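Local coordinates for alpha-n-acetylglucosaminidase family protein (Clostridium perfringens, PDB 4A42) that probably binds carbohydrate, as a family 32 carbohydrate-binding module of a multimodular alpha-N-acetylglucosaminidase, at residues Phe134-Glu137 with Asn138-Ile141. Sequence-based numbering, arbitrary orientation. Where two conformers were deposited one is given.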
loop_
_atom_site.group_PDB
_atom_site.type_symbol
_atom_site.label_atom_id
_atom_site.label_comp_id
_atom_site.label_asym_id
_atom_site.label_seq_id
_atom_site.Cartn_x
_atom_site.Cartn_y
_atom_site.Cartn_z
ATOM N N PHE A 134 -0.789 8.272 2.254
ATOM C CA PHE A 134 0.495 8.920 2.012
ATOM C C PHE A 134 0.379 10.407 2.277
ATOM O O PHE A 134 -0.490 11.074 1.727
ATOM C CB PHE A 134 0.968 8.672 0.578
ATOM C CG PHE A 134 1.080 7.219 0.230
ATOM C CD1 PHE A 134 2.103 6.450 0.752
ATOM C CD2 PHE A 134 0.154 6.614 -0.604
ATOM C CE1 PHE A 134 2.213 5.108 0.453
ATOM C CE2 PHE A 134 0.260 5.253 -0.919
ATOM C CZ PHE A 134 1.295 4.506 -0.395
ATOM N N ASN A 135 1.228 10.909 3.160
ATOM C CA ASN A 135 1.212 12.327 3.485
ATOM C C ASN A 135 2.465 13.122 3.158
ATOM O O ASN A 135 2.589 14.242 3.587
ATOM C CB ASN A 135 0.778 12.574 4.922
ATOM C CG ASN A 135 1.711 11.973 5.913
ATOM O OD1 ASN A 135 1.701 10.780 6.107
ATOM N ND2 ASN A 135 2.506 12.805 6.574
ATOM N N SER A 136 3.403 12.533 2.437
ATOM C CA SER A 136 4.572 13.266 2.010
ATOM C C SER A 136 4.322 13.932 0.657
ATOM O O SER A 136 3.283 13.755 0.048
ATOM C CB SER A 136 5.807 12.373 1.960
ATOM O OG SER A 136 5.477 11.095 1.497
ATOM N N GLU A 137 5.293 14.723 0.233
ATOM C CA GLU A 137 5.274 15.335 -1.077
ATOM C C GLU A 137 5.985 14.425 -2.078
ATOM O O GLU A 137 6.778 13.594 -1.708
ATOM C CB GLU A 137 5.974 16.682 -1.016
ATOM C CG GLU A 137 5.272 17.701 -0.149
ATOM C CD GLU A 137 3.850 17.954 -0.608
ATOM O OE1 GLU A 137 3.646 18.012 -1.831
ATOM O OE2 GLU A 137 2.941 18.091 0.232
ATOM N N ASN A 138 5.731 14.815 -3.388
ATOM C CA ASN A 138 6.224 14.035 -4.528
ATOM C C ASN A 138 6.087 12.521 -4.380
ATOM O O ASN A 138 7.019 11.776 -4.688
ATOM C CB ASN A 138 7.669 14.412 -4.904
ATOM C CG ASN A 138 8.640 14.315 -3.737
ATOM O OD1 ASN A 138 9.011 13.221 -3.301
ATOM N ND2 ASN A 138 9.077 15.467 -3.240
ATOM N N VAL A 139 4.833 12.124 -3.935
ATOM C CA VAL A 139 4.678 10.678 -3.846
ATOM C C VAL A 139 4.651 9.992 -5.203
ATOM O O VAL A 139 3.847 10.337 -6.038
ATOM C CB VAL A 139 3.356 10.356 -3.109
ATOM C CG1 VAL A 139 3.055 8.887 -3.122
ATOM C CG2 VAL A 139 3.413 10.868 -1.687
ATOM N N LYS A 140 5.513 9.005 -5.406
ATOM C CA LYS A 140 5.473 8.208 -6.622
ATOM C C LYS A 140 5.702 6.769 -6.211
ATOM O O LYS A 140 6.795 6.412 -5.849
ATOM C CB LYS A 140 6.554 8.662 -7.610
ATOM C CG LYS A 140 6.489 10.138 -7.907
ATOM C CD LYS A 140 7.513 10.575 -8.936
ATOM C CE LYS A 140 7.298 12.032 -9.281
ATOM N NZ LYS A 140 8.149 12.498 -10.382
ATOM N N ILE A 141 4.677 5.942 -6.292
ATOM C CA ILE A 141 4.787 4.573 -5.809
ATOM C C ILE A 141 4.999 3.607 -6.970
ATOM O O ILE A 141 4.165 3.495 -7.866
ATOM C CB ILE A 141 3.514 4.177 -5.016
ATOM C CG1 ILE A 141 3.245 5.174 -3.881
ATOM C CG2 ILE A 141 3.624 2.737 -4.489
ATOM C CD1 ILE A 141 4.366 5.304 -2.883
HETATM O O HOH W 1 3.635 16.530 -4.178
#
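Over one face of the Phe-134 ring lies the CD1 methyl of Ile-141, a CH-pi contact with CD1 4.3 Å from the ring centroid and 24° off the normal. The methyl is offset toward the rim, above CE1 and CZ, while CG1 of Val-139 approaches the ring obliquely. Ile-141 turns CG1 away from its carbonyl carbon (chi1 -55°), and a further turn at chi2 (-59°) brings CD1 against the ring. Val-139 fills the inside of the turn with its other branch: CG2 sits 4.0 Å from CB of Phe-134, 3.8 Å from OG of Ser-136 and 3.4 Å from O of Ser-136, a buried carbonyl oxygen without a hydrogen-bonding partner. The turn joins strand 126-134 to strand 141-148 and so crosses from one antiparallel sheet of the F5/8 type C beta-sandwich to the other. Phe-134 and Ser-136 also touch Leu-88, and Ile-141, whose side chain is about 7 Å from the bound calcium ion, touches Leu-46. At the bend, a water links the flanking groups, donating to OE1 of Glu-137 at 2.8 Å and accepting from N of Asn-138 at 2.8 Å. Two polar side chains bond to the loop between strands 77-82 and 90-95: OG of Ser-136 to the backbone N of Lys-89, and, in the conformer described, ND2 of Asn-138 to OG of Ser-86.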